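Local atomic coordinates of Exo-1,5-alpha-L-arabinofuranobiosidase (Gibberella zeae, PDB entry 2YDT), a protein that probably hydrolyses the alpha-L-arabinofuranosidic bonds of 1,5-linked arabinan, releasing arabinobiose from the chain ends. Residues V317-L327 with M338-P346; T270-V279 with I290-F301. All coordinates share one frame; numbering follows the deposited sequence.

Contact 1. Residues V317-L327 with M338-P346; sequences VPQPTAYTRSL and MIMGAGILP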
loop_
_atom_site.group_PDB
_atom_site.type_symbol
_atom_site.label_atom_id
_atom_site.label_comp_id
_atom_site.label_asym_id
_atom_site.label_seq_id
_atom_site.Cartn_x
_atom_site.Cartn_y
_atom_site.Cartn_z
ATOM N N VAL A 317 12.332 -7.930 13.245
ATOM C CA VAL A 317 12.954 -8.163 11.956
ATOM C C VAL A 317 14.053 -7.115 11.761
ATOM O O VAL A 317 14.051 -6.112 12.470
ATOM C CB VAL A 317 11.911 -8.046 10.784
ATOM C CG1 VAL A 317 10.848 -9.186 10.846
ATOM C CG2 VAL A 317 11.278 -6.660 10.775
ATOM N N PRO A 318 14.967 -7.330 10.810
ATOM C CA PRO A 318 16.063 -6.371 10.690
ATOM C C PRO A 318 15.789 -5.087 9.920
ATOM O O PRO A 318 16.621 -4.180 9.918
ATOM C CB PRO A 318 17.147 -7.150 9.970
ATOM C CG PRO A 318 16.483 -8.279 9.332
ATOM C CD PRO A 318 15.219 -8.557 10.038
ATOM N N GLN A 319 14.647 -5.037 9.240
ATOM C CA GLN A 319 14.311 -3.873 8.428
ATOM C C GLN A 319 13.767 -2.774 9.334
ATOM O O GLN A 319 12.946 -3.017 10.214
ATOM C CB GLN A 319 13.278 -4.284 7.378
ATOM C CG GLN A 319 12.897 -3.149 6.419
ATOM C CD GLN A 319 13.986 -2.817 5.431
ATOM O OE1 GLN A 319 14.960 -3.582 5.199
ATOM N NE2 GLN A 319 13.838 -1.652 4.814
ATOM N N PRO A 320 14.252 -1.509 9.161
ATOM C CA PRO A 320 13.810 -0.450 10.034
ATOM C C PRO A 320 12.346 -0.003 9.869
ATOM O O PRO A 320 11.697 -0.310 8.866
ATOM C CB PRO A 320 14.766 0.695 9.683
ATOM C CG PRO A 320 15.178 0.444 8.330
ATOM C CD PRO A 320 15.264 -1.054 8.204
ATOM N N THR A 321 11.871 0.742 10.854
ATOM C CA THR A 321 10.559 1.392 10.805
ATOM C C THR A 321 10.506 2.379 9.646
ATOM O O THR A 321 11.454 3.157 9.410
ATOM C CB THR A 321 10.293 2.115 12.089
ATOM O OG1 THR A 321 10.294 1.142 13.163
ATOM C CG2 THR A 321 8.963 2.875 12.042
ATOM N N ALA A 322 9.393 2.334 8.909
ATOM C CA ALA A 322 9.166 3.279 7.821
ATOM C C ALA A 322 7.668 3.535 7.645
ATOM O O ALA A 322 6.831 2.649 7.877
ATOM C CB ALA A 322 9.783 2.781 6.513
ATOM N N TYR A 323 7.338 4.734 7.182
ATOM C CA TYR A 323 5.980 5.060 6.775
ATOM C C TYR A 323 5.521 4.153 5.661
ATOM O O TYR A 323 6.236 3.946 4.659
ATOM C CB TYR A 323 5.924 6.516 6.320
ATOM C CG TYR A 323 4.552 7.013 5.920
ATOM C CD1 TYR A 323 3.547 7.215 6.870
ATOM C CD2 TYR A 323 4.269 7.342 4.583
ATOM C CE1 TYR A 323 2.286 7.697 6.501
ATOM C CE2 TYR A 323 3.014 7.824 4.215
ATOM C CZ TYR A 323 2.032 8.016 5.183
ATOM O OH TYR A 323 0.826 8.526 4.834
ATOM N N THR A 324 4.341 3.568 5.873
ATOM C CA THR A 324 3.729 2.606 4.940
ATOM C C THR A 324 4.738 1.555 4.425
ATOM O O THR A 324 4.756 1.149 3.263
ATOM C CB THR A 324 2.886 3.301 3.805
ATOM O OG1 THR A 324 2.043 2.328 3.177
ATOM C CG2 THR A 324 3.776 3.990 2.731
ATOM N N ARG A 325 5.547 1.038 5.344
ATOM C CA ARG A 325 6.449 -0.059 5.044
ATOM C C ARG A 325 5.631 -1.204 4.465
ATOM O O ARG A 325 4.564 -1.536 5.023
ATOM C CB ARG A 325 7.230 -0.439 6.317
ATOM C CG ARG A 325 8.461 -1.293 6.060
ATOM C CD ARG A 325 9.175 -1.698 7.368
ATOM N NE ARG A 325 8.296 -2.510 8.201
ATOM C CZ ARG A 325 8.678 -3.134 9.301
ATOM N NH1 ARG A 325 9.947 -3.077 9.683
ATOM N NH2 ARG A 325 7.784 -3.794 10.041
ATOM N N SER A 326 6.099 -1.781 3.361
ATOM C CA SER A 326 5.318 -2.748 2.608
ATOM C C SER A 326 5.905 -4.129 2.665
ATOM O O SER A 326 7.059 -4.329 3.113
ATOM C CB SER A 326 5.147 -2.300 1.153
ATOM O OG SER A 326 6.360 -2.008 0.547
ATOM N N LEU A 327 5.101 -5.096 2.229
ATOM C CA LEU A 327 5.446 -6.522 2.323
ATOM C C LEU A 327 5.163 -7.257 1.033
ATOM O O LEU A 327 4.275 -6.883 0.246
ATOM C CB LEU A 327 4.609 -7.167 3.434
ATOM C CG LEU A 327 4.664 -6.604 4.840
ATOM C CD1 LEU A 327 3.531 -7.230 5.773
ATOM C CD2 LEU A 327 6.047 -6.817 5.464
ATOM N N MET A 338 9.596 -10.382 1.908
ATOM C CA MET A 338 10.326 -9.110 1.698
ATOM C C MET A 338 9.622 -8.002 2.459
ATOM O O MET A 338 8.371 -7.933 2.466
ATOM C CB MET A 338 10.396 -8.765 0.200
ATOM C CG MET A 338 10.916 -7.370 -0.072
ATOM S SD MET A 338 11.085 -7.050 -1.878
ATOM C CE MET A 338 12.652 -7.695 -2.013
ATOM N N ILE A 339 10.416 -7.147 3.110
ATOM C CA ILE A 339 9.958 -6.002 3.853
ATOM C C ILE A 339 10.692 -4.795 3.257
ATOM O O ILE A 339 11.937 -4.775 3.209
ATOM C CB ILE A 339 10.278 -6.112 5.375
ATOM C CG1 ILE A 339 9.875 -7.505 5.879
ATOM C CG2 ILE A 339 9.608 -4.964 6.142
ATOM C CD1 ILE A 339 10.342 -7.818 7.299
ATOM N N MET A 340 9.936 -3.809 2.722
ATOM C CA MET A 340 10.498 -2.734 1.894
ATOM C C MET A 340 10.013 -1.407 2.435
ATOM O O MET A 340 8.835 -1.240 2.759
ATOM C CB MET A 340 10.026 -2.867 0.442
ATOM C CG MET A 340 10.693 -1.910 -0.554
ATOM S SD MET A 340 9.761 -1.956 -2.110
ATOM C CE MET A 340 10.791 -0.921 -3.133
ATOM N N GLY A 341 10.924 -0.440 2.555
ATOM C CA GLY A 341 10.575 0.882 3.031
ATOM C C GLY A 341 11.331 1.996 2.375
ATOM O O GLY A 341 12.384 1.767 1.733
ATOM N N ALA A 342 10.756 3.200 2.502
ATOM C CA ALA A 342 11.391 4.402 1.966
ATOM C C ALA A 342 11.443 5.507 3.003
ATOM O O ALA A 342 11.372 6.690 2.685
ATOM C CB ALA A 342 10.758 4.848 0.629
ATOM N N GLY A 343 11.608 5.138 4.265
ATOM C CA GLY A 343 11.882 6.125 5.269
ATOM C C GLY A 343 10.645 6.735 5.886
ATOM O O GLY A 343 9.524 6.185 5.795
ATOM N N ILE A 344 10.860 7.864 6.552
ATOM C CA ILE A 344 9.860 8.476 7.398
ATOM C C ILE A 344 9.232 9.726 6.797
ATOM O O ILE A 344 9.782 10.352 5.895
ATOM C CB ILE A 344 10.436 8.841 8.791
ATOM C CG1 ILE A 344 11.491 9.953 8.684
ATOM C CG2 ILE A 344 11.080 7.613 9.448
ATOM C CD1 ILE A 344 11.985 10.437 10.070
ATOM N N LEU A 345 8.059 10.074 7.313
ATOM C CA LEU A 345 7.381 11.300 6.935
ATOM C C LEU A 345 8.268 12.523 7.127
ATOM O O LEU A 345 9.135 12.515 8.023
ATOM C CB LEU A 345 6.114 11.473 7.779
ATOM C CG LEU A 345 4.977 10.529 7.400
ATOM C CD1 LEU A 345 3.958 10.494 8.592
ATOM C CD2 LEU A 345 4.308 10.997 6.126
ATOM N N PRO A 346 8.076 13.563 6.293
ATOM C CA PRO A 346 8.878 14.776 6.541
ATOM C C PRO A 346 8.516 15.413 7.896
ATOM O O PRO A 346 7.355 15.334 8.349
ATOM C CB PRO A 346 8.508 15.678 5.350
ATOM C CG PRO A 346 7.153 15.232 4.988
ATOM C CD PRO A 346 7.111 13.782 5.204
HETATM O O HOH W 1 8.274 5.241 3.473
#
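Ile-339 packs against Val-317, Gln-319, Arg-325 and Leu-327 inside one blade of a six-bladed beta-propeller. The two inner strands, 326-330 and 336-341, form an antiparallel hairpin. The N-terminal strand 11-17 lies at the outer edge of this blade, which therefore closes the ring. Ser-326 and Met-340 exchange two backbone hydrogen bonds, each 2.9 Å between N of one and O of the other.

The tight part surrounds Ile-339, whose branches part company. Ile-339 CD1 meets Val-317 CG2 tip to tip at 3.8 Å. CG1 runs alongside Leu-327 CD2. Ile-339 CG2, anti to the backbone N, covers one face of the Arg-325 guanidinium near its rim, 3.5 Å from Arg-325 NE. That guanidinium is also held by Ser-293 OG and Ser-298 O. The Gln-319 side chain runs antiparallel to that of Ile-339, its CG against Ile-339 CG2, and Ser-355 and Ser-357 bind its amide. Next along, Ala-322 CB lies 4.0 Å from CA of Gly-341, which has no side chain.

Beyond Gly-341 the contact is looser and reaches the solvent side, at the sugar pocket. One bent bond joins Tyr-323 N to Gly-343 O (3.0 Å, 142° at the hydrogen). Tyr-323 OH makes a weak hydrogen bond to the bound iminosugar, and Leu-345 touches the arabinofuranose. Leu-345 CD2 stands over the Tyr-323 ring, 3.7 Å from its centroid and 3° off the normal, a CH-pi contact.

Contact 2. Residues T270-V279 with I290-F301; sequences TTPAGSPYVV and IVVSCGTRSEIF. With MN (manganese (II) ion), chain M.
Val-278 CG2 touches both Ile-290 and Val-292 at the apolar centre of an antiparallel hairpin, strands 277-281 and 289-293. These are the two inner strands of one beta-propeller blade. The CG2 methyl is anti to the backbone N of Val-278, and this turns it to Ile-290 CG2 at 3.5 Å and to Val-292 CG2. The same face of the sheet packs on strand 223-230 of the preceding blade. On the other face Val-279 and Val-291 lie side by side against Leu-327 of the next blade. Two hydrogen-bonded pairs, Tyr-277 with Ser-293 and Val-279 with Val-291, fix the strands.

A second apolar patch lies where 270-273 covers the next strand. Pro-272 CG sits over the centre of the Phe-301 ring, 4.0 Å from the centroid and 8° off the normal, a CH-pi contact. Thr-270 CG2 meets the edge of that ring. Thr-270 CG2 also covers one face of the Arg-297 guanidinium, 3.7 Å from Arg-297 NE.

The hairpin's pocket end is polar. Gly-295 N donates to Gly-274 O (2.9 Å), approaching from above the carbonyl plane. Thr-296 OG1 gives its proton to Ala-273 O at 2.7 Å and accepts one from a water. Another water joins Ser-275 O to Ser-293 OG. Ser-275 N is hydrogen-bonded to Glu-228 OE1, a residue of the iminosugar pocket.

At the far edge Arg-297 grips Glu-299 side-on, with NE to OE1 at 3.0 Å and NH2 to OE2. Both bonds lie close to the guanidinium plane. Asp-316 also binds the manganese ion, which stands 2.4 Å from Glu-299 OE2.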
loop_
_atom_site.group_PDB
_atom_site.type_symbol
_atom_site.label_atom_id
_atom_site.label_comp_id
_atom_site.label_asym_id
_atom_site.label_seq_id
_atom_site.Cartn_x
_atom_site.Cartn_y
_atom_site.Cartn_z
ATOM N N THR A 270 0.993 -5.076 22.694
ATOM C CA THR A 270 1.473 -4.067 21.731
ATOM C C THR A 270 0.342 -3.692 20.786
ATOM O O THR A 270 -0.358 -4.584 20.281
ATOM C CB THR A 270 2.668 -4.566 20.913
ATOM O OG1 THR A 270 3.758 -4.901 21.805
ATOM C CG2 THR A 270 3.161 -3.472 19.932
ATOM N N THR A 271 0.175 -2.378 20.605
ATOM C CA THR A 271 -0.892 -1.777 19.793
ATOM C C THR A 271 -0.292 -1.074 18.541
ATOM O O THR A 271 0.032 0.114 18.580
ATOM C CB THR A 271 -1.687 -0.766 20.594
ATOM O OG1 THR A 271 -0.823 0.245 21.119
ATOM C CG2 THR A 271 -2.471 -1.411 21.745
ATOM N N PRO A 272 -0.124 -1.822 17.448
ATOM C CA PRO A 272 0.440 -1.201 16.233
ATOM C C PRO A 272 -0.446 -0.066 15.765
ATOM O O PRO A 272 -1.684 -0.140 15.865
ATOM C CB PRO A 272 0.439 -2.320 15.203
ATOM C CG PRO A 272 -0.385 -3.402 15.760
ATOM C CD PRO A 272 -0.448 -3.240 17.246
ATOM N N ALA A 273 0.209 0.984 15.252
ATOM C CA ALA A 273 -0.479 2.181 14.761
ATOM C C ALA A 273 0.223 2.676 13.502
ATOM O O ALA A 273 1.435 2.548 13.366
ATOM C CB ALA A 273 -0.502 3.311 15.790
ATOM N N GLY A 274 -0.581 3.267 12.621
ATOM C CA GLY A 274 -0.061 3.995 11.449
ATOM C C GLY A 274 0.160 3.144 10.214
ATOM O O GLY A 274 0.689 2.025 10.288
ATOM N N SER A 275 -0.284 3.685 9.070
ATOM C CA SER A 275 0.106 3.236 7.742
ATOM C C SER A 275 0.450 1.755 7.599
ATOM O O SER A 275 1.592 1.385 7.239
ATOM C CB SER A 275 1.252 4.126 7.208
ATOM O OG SER A 275 2.407 4.128 8.035
ATOM N N PRO A 276 -0.583 0.917 7.769
ATOM C CA PRO A 276 -0.332 -0.514 7.765
ATOM C C PRO A 276 -0.298 -1.137 6.379
ATOM O O PRO A 276 -0.719 -0.545 5.394
ATOM C CB PRO A 276 -1.503 -1.070 8.582
ATOM C CG PRO A 276 -2.604 -0.109 8.354
ATOM C CD PRO A 276 -1.930 1.235 8.262
ATOM N N TYR A 277 0.200 -2.360 6.320
ATOM C CA TYR A 277 0.249 -3.110 5.080
ATOM C C TYR A 277 0.077 -4.581 5.417
ATOM O O TYR A 277 0.814 -5.088 6.280
ATOM C CB TYR A 277 1.594 -2.879 4.321
ATOM C CG TYR A 277 1.528 -3.252 2.842
ATOM C CD1 TYR A 277 1.320 -2.292 1.866
ATOM C CD2 TYR A 277 1.589 -4.592 2.432
ATOM C CE1 TYR A 277 1.196 -2.651 0.560
ATOM C CE2 TYR A 277 1.440 -4.954 1.129
ATOM C CZ TYR A 277 1.260 -3.953 0.185
ATOM O OH TYR A 277 1.124 -4.266 -1.159
ATOM N N VAL A 278 -0.830 -5.280 4.720
ATOM C CA VAL A 278 -1.103 -6.701 4.974
ATOM C C VAL A 278 -0.789 -7.581 3.779
ATOM O O VAL A 278 -1.039 -7.194 2.632
ATOM C CB VAL A 278 -2.579 -6.946 5.425
ATOM C CG1 VAL A 278 -3.605 -6.705 4.343
ATOM C CG2 VAL A 278 -2.766 -8.388 5.946
ATOM N N VAL A 279 -0.271 -8.789 4.050
ATOM C CA VAL A 279 -0.213 -9.868 3.058
ATOM C C VAL A 279 -0.638 -11.152 3.747
ATOM O O VAL A 279 -0.704 -11.207 4.988
ATOM C CB VAL A 279 1.177 -10.070 2.408
ATOM C CG1 VAL A 279 1.543 -8.846 1.605
ATOM C CG2 VAL A 279 2.257 -10.364 3.472
ATOM N N ILE A 290 -1.132 -14.633 8.162
ATOM C CA ILE A 290 -1.408 -13.213 7.840
ATOM C C ILE A 290 -0.240 -12.443 8.423
ATOM O O ILE A 290 0.132 -12.660 9.558
ATOM C CB ILE A 290 -2.739 -12.676 8.453
ATOM C CG1 ILE A 290 -3.936 -13.525 8.043
ATOM C CG2 ILE A 290 -2.937 -11.187 8.076
ATOM C CD1 ILE A 290 -5.180 -13.344 8.855
ATOM N N VAL A 291 0.357 -11.537 7.641
ATOM C CA VAL A 291 1.469 -10.700 8.089
ATOM C C VAL A 291 1.120 -9.211 7.933
ATOM O O VAL A 291 0.725 -8.787 6.827
ATOM C CB VAL A 291 2.788 -11.017 7.357
ATOM C CG1 VAL A 291 3.939 -10.338 8.063
ATOM C CG2 VAL A 291 3.051 -12.556 7.359
ATOM N N VAL A 292 1.245 -8.464 9.011
ATOM C CA VAL A 292 0.955 -7.032 8.995
ATOM C C VAL A 292 2.174 -6.219 9.456
ATOM O O VAL A 292 2.842 -6.521 10.451
ATOM C CB VAL A 292 -0.262 -6.681 9.884
ATOM C CG1 VAL A 292 -0.412 -5.195 10.014
ATOM C CG2 VAL A 292 -1.563 -7.264 9.283
ATOM N N SER A 293 2.438 -5.148 8.742
ATOM C CA SER A 293 3.384 -4.114 9.179
ATOM C C SER A 293 2.594 -2.883 9.520
ATOM O O SER A 293 1.509 -2.660 8.977
ATOM C CB SER A 293 4.401 -3.789 8.084
ATOM O OG SER A 293 5.315 -2.753 8.483
ATOM N N CYS A 294 3.154 -2.058 10.421
ATOM C CA CYS A 294 2.685 -0.697 10.608
ATOM C C CYS A 294 3.841 0.295 10.450
ATOM O O CYS A 294 4.995 -0.118 10.394
ATOM C CB CYS A 294 1.998 -0.524 11.954
ATOM S SG CYS A 294 3.094 -0.348 13.373
ATOM N N GLY A 295 3.514 1.574 10.372
ATOM C CA GLY A 295 4.485 2.623 10.042
ATOM C C GLY A 295 5.142 3.322 11.234
ATOM O O GLY A 295 5.868 4.308 11.045
ATOM N N THR A 296 4.926 2.788 12.450
ATOM C CA THR A 296 5.472 3.403 13.676
ATOM C C THR A 296 6.338 2.445 14.498
ATOM O O THR A 296 6.887 2.867 15.539
ATOM C CB THR A 296 4.376 3.958 14.577
ATOM O OG1 THR A 296 3.519 2.915 15.066
ATOM C CG2 THR A 296 3.545 5.064 13.857
ATOM N N ARG A 297 6.419 1.189 14.089
ATOM C CA ARG A 297 7.259 0.166 14.771
ATOM C C ARG A 297 7.941 -0.694 13.765
ATOM O O ARG A 297 7.455 -0.799 12.643
ATOM C CB ARG A 297 6.377 -0.743 15.640
ATOM C CG ARG A 297 5.605 -0.003 16.675
ATOM C CD ARG A 297 4.944 -0.929 17.635
ATOM N NE ARG A 297 5.958 -1.706 18.350
ATOM C CZ ARG A 297 6.289 -1.538 19.623
ATOM N NH1 ARG A 297 5.674 -0.618 20.380
ATOM N NH2 ARG A 297 7.241 -2.313 20.136
ATOM N N SER A 298 9.029 -1.379 14.167
ATOM C CA SER A 298 9.776 -2.210 13.237
ATOM C C SER A 298 9.350 -3.666 13.163
ATOM O O SER A 298 9.706 -4.363 12.200
ATOM C CB SER A 298 11.278 -2.121 13.540
ATOM O OG SER A 298 11.549 -2.632 14.829
ATOM N N GLU A 299 8.604 -4.146 14.163
ATOM C CA GLU A 299 8.208 -5.537 14.186
ATOM C C GLU A 299 7.184 -5.880 13.099
ATOM O O GLU A 299 6.535 -4.982 12.512
ATOM C CB GLU A 299 7.637 -5.937 15.550
ATOM C CG GLU A 299 8.643 -5.724 16.697
ATOM C CD GLU A 299 8.549 -4.398 17.381
ATOM O OE1 GLU A 299 7.855 -3.482 16.907
ATOM O OE2 GLU A 299 9.163 -4.240 18.465
ATOM N N ILE A 300 7.049 -7.170 12.826
ATOM C CA ILE A 300 5.913 -7.688 12.039
ATOM C C ILE A 300 4.923 -8.339 13.015
ATOM O O ILE A 300 5.329 -8.844 14.096
ATOM C CB ILE A 300 6.328 -8.602 10.898
ATOM C CG1 ILE A 300 7.019 -9.889 11.404
ATOM C CG2 ILE A 300 7.170 -7.771 9.850
ATOM C CD1 ILE A 300 7.133 -10.978 10.365
ATOM N N PHE A 301 3.661 -8.326 12.619
ATOM C CA PHE A 301 2.544 -8.855 13.375
ATOM C C PHE A 301 1.897 -9.974 12.570
ATOM O O PHE A 301 1.542 -9.795 11.402
ATOM C CB PHE A 301 1.572 -7.750 13.722
ATOM C CG PHE A 301 2.169 -6.701 14.596
ATOM C CD1 PHE A 301 2.054 -6.755 15.971
ATOM C CD2 PHE A 301 2.942 -5.686 14.054
ATOM C CE1 PHE A 301 2.664 -5.793 16.787
ATOM C CE2 PHE A 301 3.540 -4.720 14.868
ATOM C CZ PHE A 301 3.402 -4.793 16.242
HETATM MN MN MN M . 11.075 -5.363 19.244
HETATM O O HOH W 2 2.729 1.464 17.230
HETATM O O HOH W 3 3.660 -0.668 7.464
HETATM O O HOH W 4 9.958 -6.415 20.002
#

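Overall arrangement
Both contacts hold the inner hairpin of a propeller blade, and the two blades are neighbours in the ring. Each is mainly buried, with centres about 10 Å apart. Each has an exposed fringe, at Ile-344 and Leu-345 in contact 1 and at Thr-296 in contact 2. Contact 1 belongs to the closing blade and lends residues directly to the sugar pocket. Contact 2 pairs more backbone and has a charged end, where a carboxylate meets arginine and manganese. Contact 1 has no salt bridge of its own. Thr-324 N of contact 1 probably bonds to Ser-275 OG of contact 2 (3.0 Å), so polar groups link the blades near the pocket.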